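Local coordinates for 16S rRNA (guanine(1405)-N(7))-methyltransferase (Klebsiella pneumoniae, PDB 6PI9), which probably methylates N7 of guanine 1405 in 16S rRNA with S-adenosyl-L-methionine as donor, and so confers resistance to various aminoglycosides, at residues A9-L14 against V27-F31; K67-L72 against A85-L89; V107-L111 against P207-V211; A180-L186 against L200-L204; T240-R244 against Y255-T260. All blocks are in the same frame, centred on the assembly; numbering follows the deposited sequence. Where two conformers were deposited one is given.

Contact 1 (A9-L14 against V27-F31); sequences ALDALL and VRRVF
Phe31 lays one face of its ring against Leu10: the CB of Leu10 stands 4.2 Å from the ring centroid, 26° off the normal, a CH-pi contact over the face. The CD1 of Leu10 continues the cover toward the root of the ring, 3.9 Å from CD2 of Phe31. Two more side chains meet the ring obliquely, Ala9 CB at CZ and Leu13 CD2 at 3.7 Å from CD1 of Phe31. Because CG of Phe31 is anti to its backbone N (chi1 177°), the ring extends across to helix 4-14.

One turn earlier, Val27 touches two leucines; its CG1 is 3.7 Å from Leu14 CD2 and 4.0 Å from Leu13 CG. At the border Arg28 lends its aliphatic CG to Leu10 CD2, while its guanidinium, salt-bridged to Glu25, passes Leu14 CD1 obliquely. No hydrogen bond joins the two segments, and the packing is mainly apolar.

The segment axes run roughly antiparallel, at 140° and 10.4 Å apart, as in a helical hairpin. Helix 41-57 closes over the pair, with Ala48 on Leu13 and Glu45 on Ala9, making a small N-terminal helical cluster.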
# COMPACT_ATOMS: atom_id res chain seq x y z
N ALA A 9 -17.76 -14.75 -12.41
CA ALA A 9 -16.64 -13.91 -12.00
C ALA A 9 -16.82 -13.43 -10.56
O ALA A 9 -15.87 -13.46 -9.76
CB ALA A 9 -16.50 -12.72 -12.95
N LEU A 10 -18.02 -12.96 -10.21
CA LEU A 10 -18.28 -12.59 -8.82
C LEU A 10 -18.04 -13.78 -7.90
O LEU A 10 -17.44 -13.64 -6.82
CB LEU A 10 -19.71 -12.08 -8.68
CG LEU A 10 -20.17 -11.69 -7.28
CD1 LEU A 10 -19.14 -10.75 -6.67
CD2 LEU A 10 -21.53 -11.05 -7.32
N ASP A 11 -18.49 -14.97 -8.30
CA ASP A 11 -18.27 -16.17 -7.47
C ASP A 11 -16.78 -16.43 -7.25
O ASP A 11 -16.37 -16.85 -6.16
CB ASP A 11 -18.92 -17.39 -8.12
CG ASP A 11 -20.41 -17.35 -8.05
OD1 ASP A 11 -20.95 -16.58 -7.21
OD2 ASP A 11 -21.07 -18.12 -8.80
N ALA A 12 -15.94 -16.20 -8.27
CA ALA A 12 -14.51 -16.36 -8.09
C ALA A 12 -13.95 -15.36 -7.10
O ALA A 12 -12.97 -15.67 -6.41
CB ALA A 12 -13.74 -16.20 -9.42
N LEU A 13 -14.55 -14.23 -7.01
CA LEU A 13 -14.11 -13.30 -6.08
C LEU A 13 -14.58 -13.72 -4.69
O LEU A 13 -13.83 -13.81 -3.79
CB LEU A 13 -14.73 -12.01 -6.47
CG LEU A 13 -14.02 -10.71 -6.47
CD1 LEU A 13 -12.60 -10.74 -6.90
CD2 LEU A 13 -14.81 -9.70 -7.22
N LEU A 14 -15.84 -14.07 -4.57
CA LEU A 14 -16.40 -14.39 -3.25
C LEU A 14 -15.78 -15.65 -2.64
O LEU A 14 -15.80 -15.80 -1.41
CB LEU A 14 -17.91 -14.57 -3.34
CG LEU A 14 -18.69 -13.26 -3.59
CD1 LEU A 14 -20.15 -13.54 -4.00
CD2 LEU A 14 -18.61 -12.38 -2.26
N VAL A 27 -17.59 -6.88 -1.02
CA VAL A 27 -17.05 -7.50 -2.24
C VAL A 27 -18.04 -7.31 -3.38
O VAL A 27 -17.69 -6.88 -4.47
CB VAL A 27 -16.80 -9.02 -2.00
CG1 VAL A 27 -16.29 -9.68 -3.33
CG2 VAL A 27 -15.77 -9.21 -0.87
N ARG A 28 -19.30 -7.67 -3.14
CA ARG A 28 -20.32 -7.56 -4.18
C ARG A 28 -20.50 -6.10 -4.65
O ARG A 28 -20.59 -5.83 -5.86
CB ARG A 28 -21.61 -8.16 -3.61
CG ARG A 28 -22.68 -8.41 -4.58
CD ARG A 28 -23.89 -9.15 -3.86
NE ARG A 28 -23.62 -10.54 -3.48
CZ ARG A 28 -23.45 -10.95 -2.22
NH1 ARG A 28 -23.49 -10.06 -1.20
NH2 ARG A 28 -23.25 -12.24 -1.97
N ARG A 29 -20.58 -5.15 -3.71
CA ARG A 29 -20.72 -3.74 -4.09
C ARG A 29 -19.57 -3.28 -4.99
O ARG A 29 -19.80 -2.64 -6.04
CB ARG A 29 -20.79 -2.85 -2.82
CG ARG A 29 -20.88 -1.36 -3.14
CD ARG A 29 -20.82 -0.43 -1.89
NE ARG A 29 -19.68 -0.67 -1.00
CZ ARG A 29 -18.42 -0.26 -1.23
NH1 ARG A 29 -18.14 0.45 -2.32
NH2 ARG A 29 -17.46 -0.52 -0.34
N VAL A 30 -18.33 -3.60 -4.60
CA VAL A 30 -17.18 -3.18 -5.42
C VAL A 30 -17.27 -3.80 -6.80
O VAL A 30 -17.05 -3.15 -7.84
CB VAL A 30 -15.88 -3.57 -4.69
CG1 VAL A 30 -14.64 -3.52 -5.59
CG2 VAL A 30 -15.68 -2.63 -3.49
N PHE A 31 -17.60 -5.09 -6.84
CA PHE A 31 -17.63 -5.72 -8.16
C PHE A 31 -18.74 -5.12 -9.02
O PHE A 31 -18.56 -4.92 -10.24
CB PHE A 31 -17.79 -7.24 -7.97
CG PHE A 31 -17.92 -8.01 -9.27
CD1 PHE A 31 -16.79 -8.35 -10.02
CD2 PHE A 31 -19.16 -8.34 -9.76
CE1 PHE A 31 -16.91 -9.05 -11.21
CE2 PHE A 31 -19.30 -9.02 -10.95
CZ PHE A 31 -18.18 -9.39 -11.67

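Contact 2 (K67-L72 against A85-L89)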
# COMPACT_ATOMS: atom_id res chain seq x y z
N LYS A 67 -1.37 -15.91 12.67
CA LYS A 67 -0.19 -15.59 13.46
C LYS A 67 -0.53 -14.58 14.54
O LYS A 67 -0.15 -14.75 15.71
CB LYS A 67 0.94 -15.08 12.56
CG LYS A 67 2.06 -16.11 12.34
CD LYS A 67 2.64 -16.07 10.92
CE LYS A 67 3.88 -16.93 10.84
NZ LYS A 67 3.55 -18.39 10.94
N ALA A 68 -1.26 -13.51 14.18
CA ALA A 68 -1.70 -12.54 15.18
C ALA A 68 -2.57 -13.20 16.23
O ALA A 68 -2.48 -12.87 17.42
CB ALA A 68 -2.45 -11.39 14.50
N ARG A 69 -3.42 -14.15 15.82
CA ARG A 69 -4.28 -14.86 16.76
C ARG A 69 -3.46 -15.55 17.84
O ARG A 69 -3.73 -15.39 19.04
CB ARG A 69 -5.14 -15.89 16.01
CG ARG A 69 -6.57 -16.03 16.53
CD ARG A 69 -7.39 -16.89 15.60
NE ARG A 69 -8.81 -16.85 15.91
CZ ARG A 69 -9.39 -17.60 16.85
NH1 ARG A 69 -8.67 -18.44 17.58
NH2 ARG A 69 -10.70 -17.52 17.06
N ALA A 70 -2.41 -16.28 17.44
CA ALA A 70 -1.62 -17.05 18.39
C ALA A 70 -0.76 -16.16 19.27
O ALA A 70 -0.50 -16.50 20.43
CB ALA A 70 -0.75 -18.05 17.63
N LEU A 71 -0.30 -15.02 18.74
CA LEU A 71 0.49 -14.09 19.54
C LEU A 71 -0.34 -13.44 20.64
O LEU A 71 0.09 -13.36 21.79
CB LEU A 71 1.10 -13.02 18.63
CG LEU A 71 2.30 -13.47 17.81
CD1 LEU A 71 2.75 -12.35 16.91
CD2 LEU A 71 3.40 -13.93 18.75
N LEU A 72 -1.55 -12.97 20.30
CA LEU A 72 -2.40 -12.32 21.29
C LEU A 72 -2.81 -13.29 22.39
O LEU A 72 -3.10 -12.87 23.52
CB LEU A 72 -3.63 -11.72 20.61
CG LEU A 72 -3.34 -10.50 19.73
CD1 LEU A 72 -4.47 -10.24 18.77
CD2 LEU A 72 -3.06 -9.26 20.58
N ALA A 85 4.31 -7.75 19.19
CA ALA A 85 4.53 -8.61 18.03
C ALA A 85 3.25 -8.82 17.22
O ALA A 85 3.31 -8.95 15.99
CB ALA A 85 5.10 -9.96 18.49
N ALA A 86 2.09 -8.87 17.89
CA ALA A 86 0.85 -9.06 17.15
C ALA A 86 0.45 -7.78 16.44
O ALA A 86 0.15 -7.79 15.23
CB ALA A 86 -0.26 -9.50 18.11
N LEU A 87 0.43 -6.66 17.17
CA LEU A 87 0.02 -5.39 16.59
C LEU A 87 0.92 -4.98 15.44
O LEU A 87 0.49 -4.21 14.57
CB LEU A 87 -0.00 -4.33 17.69
CG LEU A 87 -1.15 -4.48 18.69
CD1 LEU A 87 -0.94 -3.61 19.95
CD2 LEU A 87 -2.48 -4.17 18.00
N SER A 88 2.15 -5.52 15.39
CA SER A 88 3.07 -5.31 14.28
C SER A 88 2.62 -5.99 12.99
O SER A 88 3.25 -5.78 11.95
CB SER A 88 4.48 -5.82 14.64
OG SER A 88 4.46 -7.15 15.12
N LEU A 89 1.56 -6.81 13.02
CA LEU A 89 1.15 -7.59 11.86
C LEU A 89 0.07 -6.92 11.01
O LEU A 89 -0.24 -7.43 9.92
CB LEU A 89 0.68 -8.98 12.30
CG LEU A 89 1.77 -10.05 12.29
CD1 LEU A 89 3.05 -9.64 13.05
CD2 LEU A 89 1.22 -11.34 12.85
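Ala86 and Leu72 meet where two helices of the helical region ahead of the Rossmann-like methyltransferase core pack closely: helix 63-75 and the short helix 83-87. The CA atoms of Ala68 and Ala86 are only 4.7 Å apart, a closeness that two alanines, with a single methyl each, permit.

Apolar side-chain contacts make up most of the junction. The CB of Ala86 points at helix 63-75 and is gripped by two leucines, 3.6 Å from CG of Leu72 and 3.8 Å from CB of Leu71. Leu71 then reaches past it, its CD1 lying 3.7 Å from the CB of Ala85. With CG anti to the carbonyl carbon (chi1 -70°), Leu72 turns its branch in toward the Ala86 methyl, although its CB sets out along the flank.

Contacts of methyl groups with backbone form the second kind. Leu71 CD1 rests on the peptide between Ala85 and Ala86, 3.6 Å from Ala85 O. No hydrogen bond crosses between the segments.

Helix 144-157 backs this junction, with Leu149 against Ala68 and Thr153 against Leu72. Just beyond Leu89 the chain enters residues 90-96, predicted to bind S-adenosyl-L-methionine. Leu89 itself turns back to helix 63-75, where its CD2 touches Lys67 CB at 3.8 Å and lies 3.6 Å from the backbone N of Ala68.

Contact 3 (V107-L111 against P207-V211)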
# COMPACT_ATOMS: atom_id res chain seq x y z
N VAL A 107 -2.87 12.67 22.36
CA VAL A 107 -4.27 12.52 21.94
C VAL A 107 -5.21 12.21 23.11
O VAL A 107 -6.37 12.64 23.11
CB VAL A 107 -4.43 11.45 20.82
CG1 VAL A 107 -5.88 11.20 20.52
CG2 VAL A 107 -3.72 11.90 19.56
N SER A 108 -4.78 11.39 24.08
CA SER A 108 -5.74 10.91 25.07
C SER A 108 -6.40 12.01 25.90
O SER A 108 -7.60 11.88 26.18
CB SER A 108 -5.11 9.86 26.00
OG SER A 108 -3.95 10.34 26.61
N PRO A 109 -5.71 13.07 26.35
CA PRO A 109 -6.45 14.11 27.07
C PRO A 109 -7.59 14.68 26.23
O PRO A 109 -8.60 15.13 26.81
CB PRO A 109 -5.39 15.17 27.42
CG PRO A 109 -4.20 14.88 26.56
CD PRO A 109 -4.26 13.36 26.34
N PHE A 110 -7.48 14.65 24.90
CA PHE A 110 -8.59 15.09 24.07
C PHE A 110 -9.77 14.14 24.16
O PHE A 110 -10.93 14.57 24.01
CB PHE A 110 -8.13 15.24 22.63
CG PHE A 110 -9.11 15.92 21.73
CD1 PHE A 110 -9.66 15.23 20.67
CD2 PHE A 110 -9.44 17.26 21.90
CE1 PHE A 110 -10.53 15.85 19.79
CE2 PHE A 110 -10.32 17.88 21.04
CZ PHE A 110 -10.85 17.17 19.97
N LEU A 111 -9.52 12.84 24.35
CA LEU A 111 -10.62 11.88 24.31
C LEU A 111 -11.44 11.98 25.60
O LEU A 111 -12.67 11.88 25.58
CB LEU A 111 -10.10 10.44 24.14
CG LEU A 111 -9.20 10.08 22.96
CD1 LEU A 111 -8.74 8.65 23.11
CD2 LEU A 111 -9.96 10.23 21.63
N PRO A 207 -18.90 14.52 19.65
CA PRO A 207 -18.47 15.92 19.63
C PRO A 207 -16.99 16.11 19.35
O PRO A 207 -16.58 17.25 19.04
CB PRO A 207 -18.81 16.41 21.04
CG PRO A 207 -18.75 15.19 21.87
CD PRO A 207 -19.26 14.08 21.01
N ARG A 208 -16.16 15.07 19.48
CA ARG A 208 -14.72 15.21 19.25
C ARG A 208 -14.32 14.14 18.26
O ARG A 208 -14.79 13.01 18.38
CB ARG A 208 -13.90 15.08 20.53
CG ARG A 208 -13.96 16.35 21.40
CD ARG A 208 -13.65 16.11 22.85
NE ARG A 208 -13.06 17.28 23.54
CZ ARG A 208 -13.63 18.48 23.66
NH1 ARG A 208 -14.80 18.74 23.08
NH2 ARG A 208 -13.01 19.44 24.35
N LEU A 209 -13.47 14.49 17.30
CA LEU A 209 -13.01 13.57 16.27
C LEU A 209 -11.49 13.63 16.24
O LEU A 209 -10.91 14.70 16.41
CB LEU A 209 -13.53 13.93 14.87
CG LEU A 209 -15.03 14.19 14.78
CD1 LEU A 209 -15.34 14.55 13.35
CD2 LEU A 209 -15.87 12.96 15.21
N VAL A 210 -10.86 12.48 16.02
CA VAL A 210 -9.41 12.41 15.76
C VAL A 210 -9.27 11.93 14.34
O VAL A 210 -9.69 10.82 14.03
CB VAL A 210 -8.70 11.45 16.72
CG1 VAL A 210 -7.19 11.37 16.38
CG2 VAL A 210 -8.93 11.91 18.16
N VAL A 211 -8.71 12.77 13.47
CA VAL A 211 -8.64 12.45 12.03
C VAL A 211 -7.17 12.43 11.65
O VAL A 211 -6.45 13.37 11.99
CB VAL A 211 -9.38 13.51 11.18
CG1 VAL A 211 -9.20 13.23 9.65
CG2 VAL A 211 -10.87 13.64 11.62
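Arg208, at the start of strand 208-214, passes its aliphatic chain obliquely across one face of the Phe110 ring. Its CB is 3.5 Å from CE1 of Phe110 and its CG 3.5 Å from CZ, and CD stands over the face, 4.2 Å from the centroid and 12° off the normal, a CH-pi contact. The chain is extended from CG to NE, which carries it across the ring and brings CD to 3.3 Å from the carbonyl O of Phe110. The guanidinium is turned only 23° from the ring plane and has that same O at its edge; its charge is paired through NH2 with Glu258 on the adjoining strand.

Leu209 points its side chain to the other face of the sheet, toward Leu201 of helix 196-203, but its carbonyl O meets the rim of the Phe110 ring near the ring plane, 3.6 Å from CE1.

Val210 faces the helix again. Its CG2 is the shared apolar contact point, 3.9 Å from Val107 CG1 and 4.0 Å from Leu111 CD2, with the edge of the Phe110 ring slightly farther off. Anti to the carbonyl carbon, this methyl is the branch turned to the helix.

Helix 100-111 thus covers one face of the central sheet while helix 196-203 covers the other, the three-layer alpha-beta-alpha build of Rossmann-like methyltransferases.

Contact 4 (A180-L186 against L200-L204). With SAH (S-adenosyl-L-homocysteine), chain B.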
# COMPACT_ATOMS: atom_id res chain seq x y z
N ALA A 180 -14.80 10.06 18.16
CA ALA A 180 -14.63 9.09 17.10
C ALA A 180 -13.27 9.28 16.44
O ALA A 180 -12.79 10.41 16.31
CB ALA A 180 -15.68 9.19 15.99
N LEU A 181 -12.67 8.15 16.09
CA LEU A 181 -11.34 8.10 15.50
C LEU A 181 -11.56 7.76 14.04
O LEU A 181 -12.32 6.84 13.74
CB LEU A 181 -10.47 7.03 16.16
CG LEU A 181 -10.49 7.02 17.69
CD1 LEU A 181 -9.58 5.90 18.23
CD2 LEU A 181 -10.00 8.39 18.27
N LEU A 182 -10.96 8.57 13.15
CA LEU A 182 -10.97 8.34 11.70
C LEU A 182 -9.51 8.36 11.29
O LEU A 182 -9.01 9.37 10.75
CB LEU A 182 -11.76 9.42 10.97
CG LEU A 182 -13.28 9.37 11.30
CD1 LEU A 182 -13.53 10.19 12.57
CD2 LEU A 182 -14.08 10.02 10.14
N MET A 183 -8.80 7.26 11.57
CA MET A 183 -7.35 7.26 11.46
C MET A 183 -6.95 6.58 10.15
O MET A 183 -7.35 5.43 9.90
CB MET A 183 -6.76 6.57 12.70
CG MET A 183 -7.03 7.39 13.98
SD MET A 183 -6.78 6.37 15.48
CE MET A 183 -5.08 5.83 15.25
N LYS A 184 -6.17 7.30 9.32
CA LYS A 184 -5.69 6.80 8.03
C LYS A 184 -6.83 6.26 7.19
O LYS A 184 -6.74 5.20 6.54
CB LYS A 184 -4.63 5.73 8.26
CG LYS A 184 -3.38 6.37 8.92
CD LYS A 184 -2.39 5.21 9.34
CE LYS A 184 -1.09 5.80 9.98
NZ LYS A 184 -0.29 4.62 10.57
N LEU A 185 -7.92 6.98 7.23
CA LEU A 185 -9.18 6.51 6.65
C LEU A 185 -9.71 7.42 5.57
O LEU A 185 -10.18 6.94 4.54
CB LEU A 185 -10.23 6.41 7.78
CG LEU A 185 -11.67 6.28 7.25
CD1 LEU A 185 -11.83 4.96 6.48
CD2 LEU A 185 -12.61 6.28 8.46
N LEU A 186 -9.69 8.74 5.76
CA LEU A 186 -10.43 9.58 4.81
C LEU A 186 -9.91 9.47 3.38
O LEU A 186 -10.75 9.51 2.46
CB LEU A 186 -10.42 11.06 5.28
CG LEU A 186 -11.22 11.31 6.57
CD1 LEU A 186 -11.39 12.85 6.84
CD2 LEU A 186 -12.60 10.62 6.54
N LEU A 200 -19.51 11.83 5.98
CA LEU A 200 -19.27 11.11 7.21
C LEU A 200 -18.94 12.07 8.36
O LEU A 200 -19.53 11.96 9.44
CB LEU A 200 -18.13 10.12 7.00
CG LEU A 200 -17.66 9.30 8.21
CD1 LEU A 200 -18.83 8.47 8.73
CD2 LEU A 200 -16.48 8.34 7.78
N LEU A 201 -18.00 13.00 8.15
CA LEU A 201 -17.65 13.93 9.23
C LEU A 201 -18.86 14.73 9.71
O LEU A 201 -19.03 14.95 10.91
CB LEU A 201 -16.55 14.88 8.73
CG LEU A 201 -15.17 14.30 8.44
CD1 LEU A 201 -14.39 15.28 7.59
CD2 LEU A 201 -14.34 13.99 9.71
N ALA A 202 -19.70 15.19 8.78
CA ALA A 202 -20.83 16.04 9.17
C ALA A 202 -21.93 15.28 9.93
O ALA A 202 -22.77 15.93 10.57
CB ALA A 202 -21.45 16.70 7.93
N SER A 203 -21.96 13.96 9.86
CA SER A 203 -23.07 13.19 10.41
C SER A 203 -22.75 12.37 11.65
O SER A 203 -23.69 11.90 12.32
CB SER A 203 -23.64 12.23 9.34
OG SER A 203 -24.17 12.94 8.23
N LEU A 204 -21.46 12.15 11.96
CA LEU A 204 -21.10 11.40 13.16
C LEU A 204 -21.66 12.05 14.42
O LEU A 204 -21.67 13.28 14.56
CB LEU A 204 -19.58 11.27 13.24
CG LEU A 204 -19.03 10.24 12.27
CD1 LEU A 204 -17.49 10.33 12.22
CD2 LEU A 204 -19.50 8.79 12.59
N SAH B . -7.74 3.11 11.51
CA SAH B . -6.83 1.94 11.57
CB SAH B . -6.74 1.26 10.22
CG SAH B . -6.37 2.14 8.99
SD SAH B . -6.02 1.09 7.51
C SAH B . -5.42 2.37 12.03
O SAH B . -5.10 3.56 11.82
OXT SAH B . -4.62 1.57 12.54
C5' SAH B . -7.60 1.38 6.60
C4' SAH B . -8.78 0.50 7.11
O4' SAH B . -10.01 0.94 6.50
C3' SAH B . -8.68 -1.04 6.88
O3' SAH B . -8.81 -1.74 8.13
C2' SAH B . -9.87 -1.38 5.98
O2' SAH B . -10.42 -2.64 6.37
C1' SAH B . -10.83 -0.24 6.34
N9 SAH B . -11.76 0.12 5.29
C8 SAH B . -11.45 0.44 3.99
N7 SAH B . -12.61 0.83 3.37
C5 SAH B . -13.63 0.70 4.28
C6 SAH B . -15.00 0.89 4.21
N6 SAH B . -15.61 1.22 3.10
N1 SAH B . -15.73 0.74 5.37
C2 SAH B . -15.16 0.31 6.52
N3 SAH B . -13.81 0.10 6.61
C4 SAH B . -13.09 0.30 5.47
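Met183 and Lys184 turn to the cofactor product while Leu182, next to them in the chain, is plugged into a leucine cluster formed by helix 196-203 and the residue that follows it. The contact is part of a Rossmann-like methyltransferase sheet: strand 179-183 ends at the S-adenosyl-L-homocysteine pocket, and the chain returns through helix 196-203, packed on the sheet, to the parallel strand 208-214.

Across the segments everything is apolar. Leu182 is the hub, and its two methyls divide the work. CD2 of Leu182 meets Leu200 CD2 tip to tip at 3.8 Å and also lies 4.0 Å from Leu201 CD2, whereas CD1 reaches Leu204 CD1, again end on, at 4.0 Å. On one flank Ala180 adds its methyl beside Leu204 CD1. On the other, Leu186 CD1 crosses Leu201 CD1 at 3.9 Å, and Phe233 of helix 225-236 touches both of those leucines. All seven touching residues are buried.

The carbonyl O of Leu200 takes hydrogen bonds from both Ser203 N and Leu204 N, and the Leu204 side chain points toward the strand.

At the pocket the NZ of Lys184 is salt-bridged to Glu95. The carboxylate O of S-adenosyl-L-homocysteine lies 3.5 Å from Met183 CB. The amino N of S-adenosyl-L-homocysteine donates a hydrogen bond to the backbone O of Met183, 2.9 Å long.

Contact 5 (T240-R244 against Y255-T260); sequences TLSVR and YLVERT
Arg244 leaves strand 241-248 with its CB 3.5 Å from the carbonyl O of Leu256, then bends at chi2 and chi3 and folds back over the neighbouring strand. Arg244 NE lies 3.8 Å from Glu258 OE1, still beyond bonding range, and the salt bridge is made at the tip, where Arg244 NH2 is 2.8 Å from Glu258 OE2. The guanidinium and carboxylate planes are nearly perpendicular, 88° apart, so the two groups share a single close N-O pair and no two-pronged fork.

Beneath this bridge runs an antiparallel hairpin ladder. Ser242 and Glu258 form a hydrogen-bonded pair, in which Ser242 N gives to Glu258 O and Glu258 N returns to Ser242 O at 2.7 Å, nearly straight at 172°. Thr260 N to Thr240 O and Arg244 N to Leu256 O add a rung on either side of this pair.

The non-hydrogen-bonded pairs Leu241-Arg259 and Val243-Val257 put their side chains on the other face. There, in the conformer given for Arg259, Leu241 CD2 sits over the centre of the Arg259 guanidinium, 3.7 Å above its plane, while Arg259 NH2 bonds to Leu201 O. Val243 CG1 abuts the Tyr255 ring at its edge, 3.9 Å from CD1.

Glu258 OE2 also takes a salt bridge from Arg208 NH2. One carboxylate oxygen therefore serves two arginines, and its negative charge probably draws both side chains together at this edge of the sheet.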
# COMPACT_ATOMS: atom_id res chain seq x y z
N THR A 240 -19.47 23.06 10.37
CA THR A 240 -19.89 22.78 11.74
C THR A 240 -18.76 22.25 12.60
O THR A 240 -18.96 22.09 13.80
CB THR A 240 -21.05 21.78 11.74
OG1 THR A 240 -20.68 20.64 10.96
CG2 THR A 240 -22.30 22.41 11.18
N LEU A 241 -17.58 21.96 12.02
CA LEU A 241 -16.46 21.39 12.74
C LEU A 241 -15.31 22.39 12.74
O LEU A 241 -15.20 23.23 11.85
CB LEU A 241 -16.01 20.09 12.08
CG LEU A 241 -17.12 19.02 12.05
CD1 LEU A 241 -16.59 17.71 11.43
CD2 LEU A 241 -17.56 18.79 13.45
N SER A 242 -14.46 22.29 13.76
CA SER A 242 -13.30 23.17 13.85
C SER A 242 -12.10 22.36 14.30
O SER A 242 -12.22 21.53 15.21
CB SER A 242 -13.52 24.33 14.84
OG SER A 242 -14.00 25.48 14.18
N VAL A 243 -10.95 22.61 13.66
CA VAL A 243 -9.69 22.03 14.10
C VAL A 243 -9.27 22.68 15.41
O VAL A 243 -9.11 23.91 15.51
CB VAL A 243 -8.61 22.18 13.01
CG1 VAL A 243 -7.25 21.74 13.55
CG2 VAL A 243 -9.04 21.37 11.77
N ARG A 244 -9.14 21.86 16.44
CA ARG A 244 -8.60 22.36 17.70
C ARG A 244 -7.07 22.30 17.71
O ARG A 244 -6.42 23.19 18.26
CB ARG A 244 -9.20 21.56 18.87
CG ARG A 244 -8.30 21.45 20.09
CD ARG A 244 -8.42 22.62 21.09
NE ARG A 244 -9.70 22.58 21.80
CZ ARG A 244 -9.97 21.74 22.80
NH1 ARG A 244 -9.05 20.89 23.23
NH2 ARG A 244 -11.17 21.75 23.38
N TYR A 255 -5.09 15.38 13.45
CA TYR A 255 -5.96 16.53 13.70
C TYR A 255 -6.91 16.22 14.86
O TYR A 255 -7.57 15.18 14.85
CB TYR A 255 -6.86 16.82 12.50
CG TYR A 255 -6.14 17.48 11.35
CD1 TYR A 255 -6.04 18.86 11.27
CD2 TYR A 255 -5.58 16.72 10.34
CE1 TYR A 255 -5.38 19.46 10.18
CE2 TYR A 255 -4.92 17.32 9.27
CZ TYR A 255 -4.82 18.65 9.20
OH TYR A 255 -4.17 19.23 8.12
N LEU A 256 -7.01 17.13 15.82
CA LEU A 256 -8.02 17.04 16.87
C LEU A 256 -9.13 18.02 16.49
O LEU A 256 -8.88 19.22 16.35
CB LEU A 256 -7.41 17.40 18.23
CG LEU A 256 -6.14 16.63 18.63
CD1 LEU A 256 -5.65 17.03 20.06
CD2 LEU A 256 -6.36 15.11 18.53
N VAL A 257 -10.34 17.52 16.35
CA VAL A 257 -11.42 18.24 15.70
C VAL A 257 -12.59 18.31 16.65
O VAL A 257 -12.98 17.30 17.24
CB VAL A 257 -11.82 17.53 14.40
CG1 VAL A 257 -13.01 18.22 13.75
CG2 VAL A 257 -10.61 17.45 13.48
N GLU A 258 -13.20 19.49 16.75
CA GLU A 258 -14.25 19.74 17.72
C GLU A 258 -15.51 20.21 17.01
O GLU A 258 -15.45 20.92 15.99
CB GLU A 258 -13.80 20.77 18.73
CG GLU A 258 -14.22 20.47 20.10
CD GLU A 258 -13.67 21.49 21.07
OE1 GLU A 258 -13.29 22.59 20.61
OE2 GLU A 258 -13.64 21.17 22.27
N ARG A 259 -16.65 19.76 17.49
CA ARG A 259 -17.90 20.16 16.87
C ARG A 259 -18.26 21.54 17.39
O ARG A 259 -18.36 21.75 18.59
CB ARG A 259 -19.00 19.13 17.17
CG ARG A 259 -20.10 19.13 16.11
CD ARG A 259 -20.85 17.80 16.04
NE ARG A 259 -20.10 16.72 15.38
CZ ARG A 259 -20.28 16.34 14.11
NH1 ARG A 259 -21.18 16.94 13.34
NH2 ARG A 259 -19.58 15.35 13.61
N THR A 260 -18.40 22.49 16.47
CA THR A 260 -18.82 23.84 16.79
C THR A 260 -20.32 23.99 16.50
O THR A 260 -20.89 23.32 15.61
CB THR A 260 -18.02 24.89 16.00
OG1 THR A 260 -16.63 24.59 16.11
CG2 THR A 260 -18.27 26.28 16.55
OXT THR A 260 -21.01 24.76 17.16

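From the N terminus, contact 1 closes a short loop between the first two helices, and contact 2 closes another, in series, between helices 63-75 and 83-87; neither touches any other contact. Contact 3 then spans 95 residues, bringing helix 100-111 onto strand 208-214, and contact 4 nests inside that loop. Contact 5, in series after both, pairs the last two strands as a hairpin. Contacts 3, 4 and 5 meet in one sheet, where strand 208-214 lies between strands 179-183 and 252-259; the centres of the three contacts lie about 10 to 12 Å apart. Contacts 1 and 5, their centres about 38 Å apart, lie on opposite sides of the chain's centre.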